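Local coordinates for protein serine acetyltransferase (Entamoeba histolytica, PDB 3Q1X) that probably transfers an acetyl group to the hydroxyl of L-serine, a step of cysteine biosynthesis, and is built around a left-handed parallel beta-helix, at residues Phe84-Lys95 with Ile138-Glu147. Sequence-based numbering, arbitrary orientation.
Sequences FAHQCVMAILEK and IAHVLYECGE
Segments 84-95 and 138-144, parts of helices 82-113 and 128-144, cross at 134° between their N-to-C directions, inclined well away from antiparallel, with their axes 9.0 Å apart at closest approach, and the backbones come nearest at Cys-88 with Cys-145 and Ile-92 with Val-141. The thiol of Cys-88 lies unusually tightly against the beta carbon of Cys-145, SG to CB 3.2 Å, while the sulfur of Cys-145 turns toward the other helix and rests on Ala-91, SG to CB 3.4 Å. The two sulfurs stay 3.9 Å apart (Cys-88 SG to Cys-145 SG), so they touch without a disulfide. One turn along, Val-141 spreads its two methyls along the partner helix: CG1, anti to the backbone N (chi1 -178°), presses on the Ala-91 carbonyl, CG1 to O 3.5 Å, whereas CG2 meets CB and CG of Lys-95. Leu-142 sends CD2 between the CB of Cys-88 and the CD1 of Ile-92, at 3.6 Å from the former. Ile-92 also reaches Ile-138 through their CG2 methyls. At the other end Phe-84 directs its ring edge at the turn around Cys-145 and Gly-146, with CZ 3.3 Å from the carbonyl O of Cys-145; one face carries the sulfur of Cys-88 from the next turn of its own helix, set toward the rim. Beside that edge, CB and CG of Glu-147 pass CE2, and the carboxylate continues to the backbone N-H groups of Tyr-150 and Cys-151 at the start of helix 150-162. Gly-146, with positive phi, completes a Schellman motif. Apolar side chains thus join two helices of the N-terminal helical domain, which precedes the left-handed beta-helix in serine acetyltransferases.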
loop_
_atom_site.group_PDB
_atom_site.type_symbol
_atom_site.label_atom_id
_atom_site.label_comp_id
_atom_site.label_asym_id
_atom_site.label_seq_id
_atom_site.Cartn_x
_atom_site.Cartn_y
_atom_site.Cartn_z
ATOM N N PHE A 84 -27.461 4.386 18.846
ATOM C CA PHE A 84 -26.401 5.242 18.311
ATOM C C PHE A 84 -26.175 4.975 16.829
ATOM O O PHE A 84 -26.012 5.919 16.052
ATOM C CB PHE A 84 -25.092 5.050 19.081
ATOM C CG PHE A 84 -24.035 6.069 18.744
ATOM C CD1 PHE A 84 -24.218 7.413 19.061
ATOM C CD2 PHE A 84 -22.853 5.687 18.114
ATOM C CE1 PHE A 84 -23.243 8.363 18.757
ATOM C CE2 PHE A 84 -21.865 6.632 17.804
ATOM C CZ PHE A 84 -22.060 7.966 18.127
ATOM N N ALA A 85 -26.168 3.694 16.452
ATOM C CA ALA A 85 -26.054 3.273 15.044
ATOM C C ALA A 85 -27.156 3.855 14.150
ATOM O O ALA A 85 -26.868 4.401 13.085
ATOM C CB ALA A 85 -26.036 1.753 14.943
ATOM N N HIS A 86 -28.413 3.738 14.593
ATOM C CA HIS A 86 -29.555 4.278 13.860
ATOM C C HIS A 86 -29.395 5.773 13.576
ATOM O O HIS A 86 -29.578 6.213 12.443
ATOM C CB HIS A 86 -30.863 4.021 14.626
ATOM C CG HIS A 86 -32.044 4.734 14.045
ATOM N ND1 HIS A 86 -32.811 4.198 13.031
ATOM C CD2 HIS A 86 -32.576 5.947 14.320
ATOM C CE1 HIS A 86 -33.774 5.049 12.716
ATOM N NE2 HIS A 86 -33.653 6.118 13.483
ATOM N N GLN A 87 -29.037 6.537 14.607
ATOM C CA GLN A 87 -28.831 7.986 14.487
ATOM C C GLN A 87 -27.684 8.364 13.546
ATOM O O GLN A 87 -27.790 9.321 12.766
ATOM C CB GLN A 87 -28.572 8.590 15.859
ATOM C CG GLN A 87 -29.738 8.405 16.823
ATOM C CD GLN A 87 -29.355 8.667 18.267
ATOM O OE1 GLN A 87 -28.174 8.649 18.631
ATOM N NE2 GLN A 87 -30.358 8.904 19.105
ATOM N N CYS A 88 -26.592 7.613 13.632
ATOM C CA CYS A 88 -25.428 7.868 12.796
ATOM C C CYS A 88 -25.710 7.582 11.339
ATOM O O CYS A 88 -25.266 8.327 10.470
ATOM C CB CYS A 88 -24.237 7.052 13.271
ATOM S SG CYS A 88 -23.548 7.673 14.802
ATOM N N VAL A 89 -26.455 6.508 11.076
ATOM C CA VAL A 89 -26.758 6.105 9.701
ATOM C C VAL A 89 -27.825 7.007 9.081
ATOM O O VAL A 89 -27.813 7.256 7.873
ATOM C CB VAL A 89 -27.160 4.617 9.610
ATOM C CG1 VAL A 89 -27.670 4.272 8.229
ATOM C CG2 VAL A 89 -25.962 3.736 9.940
ATOM N N MET A 90 -28.742 7.490 9.911
ATOM C CA MET A 90 -29.695 8.504 9.459
ATOM C C MET A 90 -28.955 9.783 9.051
ATOM O O MET A 90 -29.309 10.400 8.049
ATOM C CB MET A 90 -30.767 8.787 10.520
ATOM C CG MET A 90 -31.796 7.653 10.695
ATOM S SD MET A 90 -32.815 7.246 9.261
ATOM C CE MET A 90 -34.168 8.392 9.464
ATOM N N ALA A 91 -27.909 10.135 9.805
ATOM C CA ALA A 91 -27.034 11.269 9.485
ATOM C C ALA A 91 -26.252 11.094 8.185
ATOM O O ALA A 91 -26.115 12.043 7.406
ATOM C CB ALA A 91 -26.093 11.543 10.611
ATOM N N ILE A 92 -25.722 9.896 7.952
ATOM C CA ILE A 92 -25.096 9.587 6.660
ATOM C C ILE A 92 -26.103 9.769 5.514
ATOM O O ILE A 92 -25.852 10.513 4.557
ATOM C CB ILE A 92 -24.517 8.145 6.606
ATOM C CG1 ILE A 92 -23.339 7.992 7.564
ATOM C CG2 ILE A 92 -24.045 7.810 5.200
ATOM C CD1 ILE A 92 -23.013 6.549 7.920
ATOM N N LEU A 93 -27.244 9.089 5.625
ATOM C CA LEU A 93 -28.297 9.193 4.618
ATOM C C LEU A 93 -28.645 10.652 4.307
ATOM O O LEU A 93 -28.670 11.050 3.132
ATOM C CB LEU A 93 -29.537 8.388 5.037
ATOM C CG LEU A 93 -29.456 6.869 4.845
ATOM C CD1 LEU A 93 -30.524 6.163 5.666
ATOM C CD2 LEU A 93 -29.550 6.477 3.366
ATOM N N GLU A 94 -28.874 11.440 5.359
ATOM C CA GLU A 94 -29.131 12.881 5.246
ATOM C C GLU A 94 -28.119 13.616 4.365
ATOM O O GLU A 94 -28.507 14.427 3.522
ATOM C CB GLU A 94 -29.152 13.518 6.632
ATOM C CG GLU A 94 -29.631 14.963 6.642
ATOM C CD GLU A 94 -29.417 15.654 7.982
ATOM O OE1 GLU A 94 -29.173 14.964 9.002
ATOM O OE2 GLU A 94 -29.496 16.899 8.020
ATOM N N LYS A 95 -26.834 13.311 4.562
ATOM C CA LYS A 95 -25.743 13.997 3.868
ATOM C C LYS A 95 -25.407 13.458 2.477
ATOM O O LYS A 95 -24.606 14.062 1.773
ATOM C CB LYS A 95 -24.468 13.959 4.728
ATOM C CG LYS A 95 -24.520 14.803 5.990
ATOM C CD LYS A 95 -24.161 16.261 5.724
ATOM C CE LYS A 95 -24.400 17.088 6.970
ATOM N NZ LYS A 95 -25.856 17.307 7.222
ATOM N N ILE A 138 -17.956 9.805 3.626
ATOM C CA ILE A 138 -18.939 9.095 4.441
ATOM C C ILE A 138 -18.412 8.842 5.858
ATOM O O ILE A 138 -19.111 9.129 6.831
ATOM C CB ILE A 138 -19.462 7.820 3.739
ATOM C CG1 ILE A 138 -20.524 8.196 2.684
ATOM C CG2 ILE A 138 -20.040 6.833 4.751
ATOM C CD1 ILE A 138 -19.979 8.811 1.402
ATOM N N ALA A 139 -17.175 8.346 5.972
ATOM C CA ALA A 139 -16.534 8.136 7.281
ATOM C C ALA A 139 -16.554 9.392 8.165
ATOM O O ALA A 139 -16.748 9.307 9.390
ATOM C CB ALA A 139 -15.114 7.625 7.103
ATOM N N HIS A 140 -16.357 10.556 7.551
ATOM C CA HIS A 140 -16.413 11.823 8.276
ATOM C C HIS A 140 -17.784 12.122 8.897
ATOM O O HIS A 140 -17.850 12.679 9.999
ATOM C CB HIS A 140 -15.942 12.993 7.402
ATOM C CG HIS A 140 -15.841 14.289 8.143
ATOM N ND1 HIS A 140 -14.968 14.481 9.192
ATOM C CD2 HIS A 140 -16.520 15.452 8.000
ATOM C CE1 HIS A 140 -15.112 15.708 9.660
ATOM N NE2 HIS A 140 -16.040 16.321 8.949
ATOM N N VAL A 141 -18.869 11.738 8.217
ATOM C CA VAL A 141 -20.224 11.933 8.783
ATOM C C VAL A 141 -20.409 11.104 10.064
ATOM O O VAL A 141 -20.990 11.578 11.045
ATOM C CB VAL A 141 -21.352 11.666 7.752
ATOM C CG1 VAL A 141 -22.717 11.931 8.365
ATOM C CG2 VAL A 141 -21.174 12.556 6.539
ATOM N N LEU A 142 -19.896 9.874 10.049
ATOM C CA LEU A 142 -19.829 9.048 11.249
ATOM C C LEU A 142 -19.057 9.738 12.369
ATOM O O LEU A 142 -19.530 9.786 13.511
ATOM C CB LEU A 142 -19.220 7.680 10.944
ATOM C CG LEU A 142 -20.140 6.660 10.276
ATOM C CD1 LEU A 142 -19.375 5.389 9.998
ATOM C CD2 LEU A 142 -21.342 6.368 11.162
ATOM N N TYR A 143 -17.886 10.286 12.045
ATOM C CA TYR A 143 -17.079 10.980 13.037
ATOM C C TYR A 143 -17.867 12.165 13.601
ATOM O O TYR A 143 -17.913 12.376 14.817
ATOM C CB TYR A 143 -15.733 11.444 12.457
ATOM C CG TYR A 143 -14.782 11.966 13.517
ATOM C CD1 TYR A 143 -13.874 11.115 14.156
ATOM C CD2 TYR A 143 -14.820 13.306 13.911
ATOM C CE1 TYR A 143 -13.012 11.596 15.150
ATOM C CE2 TYR A 143 -13.978 13.791 14.900
ATOM C CZ TYR A 143 -13.074 12.941 15.511
ATOM O OH TYR A 143 -12.244 13.434 16.491
ATOM N N GLU A 144 -18.512 12.907 12.709
ATOM C CA GLU A 144 -19.337 14.045 13.124
ATOM C C GLU A 144 -20.523 13.665 14.034
ATOM O O GLU A 144 -21.025 14.515 14.768
ATOM C CB GLU A 144 -19.791 14.864 11.909
ATOM C CG GLU A 144 -18.660 15.720 11.316
ATOM C CD GLU A 144 -19.068 16.532 10.089
ATOM O OE1 GLU A 144 -19.925 16.075 9.296
ATOM O OE2 GLU A 144 -18.506 17.635 9.905
ATOM N N CYS A 145 -20.956 12.404 14.002
ATOM C CA CYS A 145 -21.988 11.918 14.936
ATOM C C CYS A 145 -21.424 11.520 16.295
ATOM O O CYS A 145 -22.184 11.188 17.221
ATOM C CB CYS A 145 -22.747 10.736 14.352
ATOM S SG CYS A 145 -23.574 11.070 12.842
ATOM N N GLY A 146 -20.099 11.560 16.414
ATOM C CA GLY A 146 -19.421 11.197 17.659
ATOM C C GLY A 146 -18.843 9.789 17.684
ATOM O O GLY A 146 -18.299 9.364 18.697
ATOM N N GLU A 147 -18.958 9.070 16.570
ATOM C CA GLU A 147 -18.453 7.709 16.454
ATOM C C GLU A 147 -16.929 7.734 16.303
ATOM O O GLU A 147 -16.381 8.617 15.641
ATOM C CB GLU A 147 -19.142 6.983 15.292
ATOM C CG GLU A 147 -19.265 5.471 15.464
ATOM C CD GLU A 147 -17.991 4.727 15.115
ATOM O OE1 GLU A 147 -17.298 5.149 14.160
ATOM O OE2 GLU A 147 -17.679 3.716 15.786
#